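Local structure of phosphoserine aminotransferase (Bacillus circulans, 2C0R) at residues L17-L20 and E21-Q24; P182-L185 and N186-G189; V290-D293 and S294-D297. The protein catalyses the reversible, pyridoxal-phosphate-dependent transfer of an amino group between phosphoserine and 2-oxoglutarate in serine biosynthesis, and a parallel step in pyridoxine biosynthesis. The protein carries 1 engineered substitution. One frame throughout, in Å; residues are numbered along the deposited sequence.

In the fold
The three contacts follow one another along the chain without touching. Contact 1 is a turn of helix 17-25, packed on helix 242-257. Contact 2 lies in the loop joining strands 170-173 and 190-194, parallel neighbours in the mixed sheet beside the cofactor. Contact 3 lies in the loop between strands 287-288 and 299-303. Contacts 2 and 3 are the closest together, with centres 22 Å apart, and both lean on helix 260-280, through Pro182 and through Arg295 and Asp297. Contact 1 lies about 30 Å from contact 2 and 33 Å from contact 3, between centres. Its Leu17, Leu20, Ala23 and Gln24 touch the second subunit, helping to build the dimer; no other chain touches contacts 2 and 3.

Contact 1 (L17-L20 and E21-Q24)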
loop_
_atom_site.group_PDB
_atom_site.type_symbol
_atom_site.label_atom_id
_atom_site.label_comp_id
_atom_site.label_asym_id
_atom_site.label_seq_id
_atom_site.Cartn_x
_atom_site.Cartn_y
_atom_site.Cartn_z
ATOM N N LEU A 17 -18.047 -12.442 4.598
ATOM C CA LEU A 17 -18.473 -11.939 5.925
ATOM C C LEU A 17 -17.702 -12.626 7.055
ATOM O O LEU A 17 -17.355 -11.984 8.038
ATOM C CB LEU A 17 -19.958 -12.179 6.130
ATOM C CG LEU A 17 -20.530 -11.670 7.438
ATOM C CD1 LEU A 17 -20.159 -10.209 7.712
ATOM C CD2 LEU A 17 -22.051 -11.843 7.399
ATOM N N GLU A 18 -17.397 -13.916 6.899
ATOM C CA GLU A 18 -16.685 -14.668 7.946
ATOM C C GLU A 18 -15.282 -14.096 8.156
ATOM O O GLU A 18 -14.729 -14.029 9.268
ATOM C CB GLU A 18 -16.525 -16.145 7.593
ATOM C CG GLU A 18 -16.410 -16.409 6.105
ATOM C CD GLU A 18 -17.682 -16.736 5.354
ATOM O OE1 GLU A 18 -18.509 -15.831 5.081
ATOM O OE2 GLU A 18 -17.867 -17.925 4.975
ATOM N N VAL A 19 -14.661 -13.703 7.066
ATOM C CA VAL A 19 -13.322 -13.117 7.177
ATOM C C VAL A 19 -13.399 -11.782 7.896
ATOM O O VAL A 19 -12.557 -11.501 8.753
ATOM C CB VAL A 19 -12.735 -12.941 5.773
ATOM C CG1 VAL A 19 -11.524 -12.027 5.840
ATOM C CG2 VAL A 19 -12.370 -14.308 5.221
ATOM N N LEU A 20 -14.391 -10.945 7.560
ATOM C CA LEU A 20 -14.549 -9.677 8.244
ATOM C C LEU A 20 -14.815 -9.935 9.716
ATOM O O LEU A 20 -14.283 -9.255 10.556
ATOM C CB LEU A 20 -15.697 -8.901 7.644
ATOM C CG LEU A 20 -15.512 -8.426 6.205
ATOM C CD1 LEU A 20 -16.805 -7.825 5.696
ATOM C CD2 LEU A 20 -14.398 -7.398 6.130
ATOM N N GLU A 21 -15.637 -10.919 10.035
ATOM C CA GLU A 21 -15.940 -11.192 11.442
ATOM C C GLU A 21 -14.708 -11.679 12.190
ATOM O O GLU A 21 -14.478 -11.318 13.357
ATOM C CB GLU A 21 -17.054 -12.210 11.555
ATOM C CG GLU A 21 -18.394 -11.651 11.038
ATOM C CD GLU A 21 -19.456 -12.744 11.093
ATOM O OE1 GLU A 21 -19.081 -13.944 11.222
ATOM O OE2 GLU A 21 -20.646 -12.371 11.013
ATOM N N ARG A 22 -13.905 -12.516 11.564
ATOM C CA ARG A 22 -12.683 -13.031 12.193
ATOM C C ARG A 22 -11.683 -11.902 12.462
ATOM O O ARG A 22 -11.083 -11.799 13.543
ATOM C CB ARG A 22 -12.007 -14.074 11.283
ATOM C CG ARG A 22 -12.594 -15.468 11.335
ATOM C CD ARG A 22 -12.226 -16.408 10.191
ATOM N NE ARG A 22 -13.296 -17.345 9.846
ATOM C CZ ARG A 22 -13.460 -17.912 8.655
ATOM N NH1 ARG A 22 -12.579 -17.600 7.699
ATOM N NH2 ARG A 22 -14.453 -18.773 8.361
ATOM N N ALA A 23 -11.474 -11.087 11.437
ATOM C CA ALA A 23 -10.518 -9.992 11.540
ATOM C C ALA A 23 -11.018 -8.981 12.594
ATOM O O ALA A 23 -10.209 -8.448 13.377
ATOM C CB ALA A 23 -10.262 -9.347 10.213
ATOM N N GLN A 24 -12.341 -8.754 12.594
ATOM C CA GLN A 24 -12.837 -7.828 13.595
ATOM C C GLN A 24 -12.575 -8.324 15.010
ATOM O O GLN A 24 -12.157 -7.601 15.901
ATOM C CB GLN A 24 -14.363 -7.640 13.384
ATOM C CG GLN A 24 -14.950 -6.766 14.534
ATOM C CD GLN A 24 -16.467 -6.694 14.358
ATOM O OE1 GLN A 24 -17.146 -7.742 14.244
ATOM N NE2 GLN A 24 -16.971 -5.497 14.299
#
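Leu17 meets Glu21 one helical turn on, first through the backbone: Glu21 N donates to Leu17 O at 2.8 Å. With CG anti to its backbone N (chi1 -178°), Leu17 swings its branch point toward the carboxylate, and Leu17 CG comes to 3.6 Å from Glu21 OE2, while the methylene Glu21 CG passes 3.2 Å from Leu17 O. Leu17 also packs on Val28 of the second subunit.

Glu18 accepts from Arg22 N through its carbonyl, and the two side chains run alongside each other, pointing the same way. The touching is done by carbon: Glu18 CB sits over one face of the guanidinium, near its rim, 3.4 Å from Arg22 NH2. The acid does not grip its neighbour, since Glu18 OE2 stays 4.9 Å from Arg22 NH2 and the carboxylate and guanidinium planes stand 83° apart. Glu18 makes its salt bridge to Arg258 instead, and Arg22 makes its own to Glu257.

Val19 takes the helix bond from Ala23 N at 2.9 Å, and both turn their side chains to helix 242-257, where Met247 touches each. Leu20 O receives Gln24 N, also at 2.9 Å; the Gln24 amide reaches over to the backbone of Gln24 in the second subunit.

The four bonds are those of a regular alpha helix. What the chemistry implies is that the Glu18-Arg22 pair, although spaced for a bridge within the helix, spends its charges on the end of helix 242-257 and the residue after it, tying the two helices together beside the dimer interface.

Contact 2 (P182-L185 and N186-G189); sequences PFDL and NQFG
Asp184 turns its carboxylate forward along the chain, CG anti to the backbone N (chi1 177°), while Asn186 folds its amide back beside its own N (chi1 -62°), and the two groups meet at a single oxygen. Asp184 OD1 accepts twice. Asn186 ND2 arrives at 2.8 Å on the syn lone pair, with Asp184 OD1 lying somewhat out of the Asn186 amide plane. Asn186 N, at 3.0 Å from the same Asp184 OD1, comes from above the carboxylate plane. Two bonds from one residue thus help to hold the acid's rotation, although neither is straight and the carboxylate and amide planes are 71° apart.

The backbone coils beneath this pair. Gln187 N donates to Asp184 O at 3.1 Å, and Phe188 N donates to Leu185 O at 2.9 Å. Phe188 then sends its ring back past the turn, with Leu185 O lying in plane at the ring edge. Ring atom Phe188 CE1 touches Phe183 CD1 at 4.0 Å; the two ring planes are nearly perpendicular, their centroids 5.9 Å apart. Phe162 adds an edge-to-face partner for Phe188, and Met174 packs on both phenylalanines. The Gln187 amide turns to Asp164 and to the carbonyl of Phe162.

The Asp184 OD1 to Asn186 N bond defines an Asx turn, here superimposed on the first of two consecutive beta turns that make a short 3-10 coil. It is a compact way into strand 190-194, within the crossover from strand 170-173 of the aminotransferase sheet.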
loop_
_atom_site.group_PDB
_atom_site.type_symbol
_atom_site.label_atom_id
_atom_site.label_comp_id
_atom_site.label_asym_id
_atom_site.label_seq_id
_atom_site.Cartn_x
_atom_site.Cartn_y
_atom_site.Cartn_z
ATOM N N PRO A 182 -8.984 -22.655 -11.275
ATOM C CA PRO A 182 -7.676 -23.293 -11.455
ATOM C C PRO A 182 -7.055 -22.767 -12.741
ATOM O O PRO A 182 -7.683 -22.457 -13.746
ATOM C CB PRO A 182 -8.003 -24.774 -11.629
ATOM C CG PRO A 182 -9.380 -24.933 -11.064
ATOM C CD PRO A 182 -10.099 -23.623 -11.317
ATOM N N PHE A 183 -5.729 -22.669 -12.683
ATOM C CA PHE A 183 -4.909 -22.477 -13.848
ATOM C C PHE A 183 -3.530 -23.057 -13.520
ATOM O O PHE A 183 -3.180 -23.221 -12.345
ATOM C CB PHE A 183 -4.837 -21.018 -14.285
ATOM C CG PHE A 183 -4.067 -20.076 -13.392
ATOM C CD1 PHE A 183 -2.735 -19.734 -13.615
ATOM C CD2 PHE A 183 -4.707 -19.522 -12.311
ATOM C CE1 PHE A 183 -2.039 -18.876 -12.769
ATOM C CE2 PHE A 183 -4.057 -18.634 -11.468
ATOM C CZ PHE A 183 -2.745 -18.299 -11.724
ATOM N N ASP A 184 -2.842 -23.334 -14.624
ATOM C CA ASP A 184 -1.481 -23.876 -14.491
ATOM C C ASP A 184 -0.499 -22.713 -14.439
ATOM O O ASP A 184 -0.221 -22.096 -15.474
ATOM C CB ASP A 184 -1.168 -24.799 -15.664
ATOM C CG ASP A 184 0.230 -25.387 -15.694
ATOM O OD1 ASP A 184 0.927 -25.286 -14.641
ATOM O OD2 ASP A 184 0.595 -25.948 -16.757
ATOM N N LEU A 185 0.021 -22.441 -13.243
ATOM C CA LEU A 185 0.955 -21.349 -13.098
ATOM C C LEU A 185 2.168 -21.501 -14.007
ATOM O O LEU A 185 2.779 -20.515 -14.414
ATOM C CB LEU A 185 1.423 -21.219 -11.646
ATOM C CG LEU A 185 2.344 -20.061 -11.341
ATOM C CD1 LEU A 185 1.682 -18.734 -11.646
ATOM C CD2 LEU A 185 2.705 -20.068 -9.845
ATOM N N ASN A 186 2.517 -22.743 -14.308
ATOM C CA ASN A 186 3.717 -22.964 -15.119
ATOM C C ASN A 186 3.613 -22.424 -16.534
ATOM O O ASN A 186 4.638 -22.299 -17.235
ATOM C CB ASN A 186 3.976 -24.470 -15.194
ATOM C CG ASN A 186 4.236 -25.041 -13.826
ATOM O OD1 ASN A 186 5.228 -24.703 -13.207
ATOM N ND2 ASN A 186 3.345 -25.918 -13.353
ATOM N N GLN A 187 2.434 -22.058 -17.015
ATOM C CA GLN A 187 2.385 -21.378 -18.294
ATOM C C GLN A 187 2.985 -19.958 -18.231
ATOM O O GLN A 187 3.310 -19.411 -19.284
ATOM C CB GLN A 187 0.938 -21.214 -18.787
ATOM C CG GLN A 187 0.320 -22.489 -19.284
ATOM C CD GLN A 187 -0.976 -22.239 -20.006
ATOM O OE1 GLN A 187 -1.985 -21.924 -19.364
ATOM N NE2 GLN A 187 -0.957 -22.367 -21.340
ATOM N N PHE A 188 3.074 -19.423 -17.031
ATOM C CA PHE A 188 3.410 -18.009 -16.873
ATOM C C PHE A 188 4.778 -17.772 -16.335
ATOM O O PHE A 188 5.245 -18.529 -15.468
ATOM C CB PHE A 188 2.436 -17.349 -15.874
ATOM C CG PHE A 188 1.030 -17.199 -16.457
ATOM C CD1 PHE A 188 0.112 -18.216 -16.298
ATOM C CD2 PHE A 188 0.690 -16.056 -17.167
ATOM C CE1 PHE A 188 -1.157 -18.101 -16.866
ATOM C CE2 PHE A 188 -0.575 -15.909 -17.703
ATOM C CZ PHE A 188 -1.500 -16.939 -17.542
ATOM N N GLY A 189 5.399 -16.685 -16.767
ATOM C CA GLY A 189 6.614 -16.304 -16.028
ATOM C C GLY A 189 6.228 -15.399 -14.863
ATOM O O GLY A 189 6.928 -15.284 -13.855
#

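Contact 3 (V290-D293 and S294-D297); sequences VDVD and SRSD
Asp291 O and Ser294 N close the first of two overlapping turns, with a bond of 2.9 Å; Arg295 N follows by donating to Val292 O at 3.2 Å. Val292, Asp293 and Ser294 all have helical or near-helical backbone angles, so the chain winds through a brief 3-10 coil before Arg295 straightens it again.

The side chain of Arg295 doubles back over this coil. Its chain, extended from CG to NE (chi2 173°), runs across the Val292 backbone, with Arg295 CG 3.3 Å from Val292 O. At the end the guanidinium is laid on a methyl group: Val292 CG2 sits over the centre of one face, 3.9 Å from Arg295 CZ. A water in the guanidinium plane, at its edge, accepts from Arg295 NE at 2.8 Å and donates to Val290 O at 2.7 Å, joining the arginine to the start of the loop. Beneath the stem, Val290 CG2 packs 3.9 Å from Arg295 CA. Asp280, at the end of helix 260-280, holds Arg295 NH2 in a salt bridge. A leucine in place of Arg295 would probably leave Asp280 without its charged mate and the bridging water without its NE donor, so that the loop would be tied less firmly to that helix.

Ser294 OG bonds to Leu131 N and Asp291 OD2 to Thr130, while Ser296 OG reaches Asn151, a residue of the cofactor pocket. The two buried serine hydroxyls and the Asp291 carboxylate are thus satisfied by neighbouring parts of the same chain, and with the Arg295 charge met by Asp280, the polar groups of the loop are paired to the structure around it.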
loop_
_atom_site.group_PDB
_atom_site.type_symbol
_atom_site.label_atom_id
_atom_site.label_comp_id
_atom_site.label_asym_id
_atom_site.label_seq_id
_atom_site.Cartn_x
_atom_site.Cartn_y
_atom_site.Cartn_z
ATOM N N VAL A 290 -20.396 -8.047 -24.373
ATOM C CA VAL A 290 -19.391 -8.857 -25.087
ATOM C C VAL A 290 -20.076 -10.091 -25.680
ATOM O O VAL A 290 -21.206 -10.458 -25.360
ATOM C CB VAL A 290 -18.223 -9.312 -24.181
ATOM C CG1 VAL A 290 -17.614 -8.144 -23.451
ATOM C CG2 VAL A 290 -18.737 -10.337 -23.185
ATOM N N ASP A 291 -19.350 -10.726 -26.595
ATOM C CA ASP A 291 -19.803 -11.931 -27.263
ATOM C C ASP A 291 -19.975 -13.052 -26.247
ATOM O O ASP A 291 -19.216 -13.089 -25.266
ATOM C CB ASP A 291 -18.804 -12.335 -28.325
ATOM C CG ASP A 291 -18.859 -11.477 -29.566
ATOM O OD1 ASP A 291 -19.543 -10.433 -29.654
ATOM O OD2 ASP A 291 -18.141 -11.896 -30.495
ATOM N N VAL A 292 -20.926 -13.935 -26.467
ATOM C CA VAL A 292 -21.171 -15.008 -25.522
ATOM C C VAL A 292 -19.898 -15.765 -25.180
ATOM O O VAL A 292 -19.601 -15.944 -23.996
ATOM C CB VAL A 292 -22.253 -15.968 -26.061
ATOM C CG1 VAL A 292 -22.322 -17.227 -25.199
ATOM C CG2 VAL A 292 -23.606 -15.269 -26.121
ATOM N N ASP A 293 -19.073 -16.134 -26.127
ATOM C CA ASP A 293 -17.878 -16.910 -25.901
ATOM C C ASP A 293 -16.775 -16.093 -25.226
ATOM O O ASP A 293 -15.779 -16.736 -24.897
ATOM C CB ASP A 293 -17.297 -17.487 -27.216
ATOM C CG ASP A 293 -18.257 -18.528 -27.782
ATOM O OD1 ASP A 293 -19.211 -18.926 -27.093
ATOM O OD2 ASP A 293 -18.026 -18.905 -28.938
ATOM N N SER A 294 -16.936 -14.805 -25.005
ATOM C CA SER A 294 -15.908 -13.999 -24.324
ATOM C C SER A 294 -16.361 -13.640 -22.907
ATOM O O SER A 294 -15.662 -12.969 -22.211
ATOM C CB SER A 294 -15.614 -12.713 -25.110
ATOM O OG SER A 294 -14.928 -13.087 -26.300
ATOM N N ARG A 295 -17.526 -14.110 -22.481
ATOM C CA ARG A 295 -18.105 -13.655 -21.233
ATOM C C ARG A 295 -17.249 -13.948 -20.008
ATOM O O ARG A 295 -16.806 -15.057 -19.786
ATOM C CB ARG A 295 -19.457 -14.366 -21.035
ATOM C CG ARG A 295 -20.548 -13.670 -21.834
ATOM C CD ARG A 295 -21.857 -14.464 -21.792
ATOM N NE ARG A 295 -22.892 -13.612 -22.411
ATOM C CZ ARG A 295 -24.168 -14.005 -22.493
ATOM N NH1 ARG A 295 -24.495 -15.210 -22.023
ATOM N NH2 ARG A 295 -25.054 -13.181 -23.048
ATOM N N SER A 296 -17.152 -12.906 -19.174
ATOM C CA SER A 296 -16.527 -13.075 -17.869
ATOM C C SER A 296 -17.473 -13.640 -16.831
ATOM O O SER A 296 -18.648 -13.297 -16.792
ATOM C CB SER A 296 -16.066 -11.691 -17.416
ATOM O OG SER A 296 -15.549 -11.731 -16.090
ATOM N N ASP A 297 -16.920 -14.478 -15.967
ATOM C CA ASP A 297 -17.643 -14.958 -14.799
ATOM C C ASP A 297 -17.359 -14.062 -13.598
ATOM O O ASP A 297 -17.886 -14.388 -12.539
ATOM C CB ASP A 297 -17.300 -16.386 -14.407
ATOM C CG ASP A 297 -18.145 -17.399 -15.185
ATOM O OD1 ASP A 297 -18.939 -17.013 -16.071
ATOM O OD2 ASP A 297 -18.002 -18.602 -14.916
HETATM O O HOH W 1 -22.683 -10.936 -23.098
#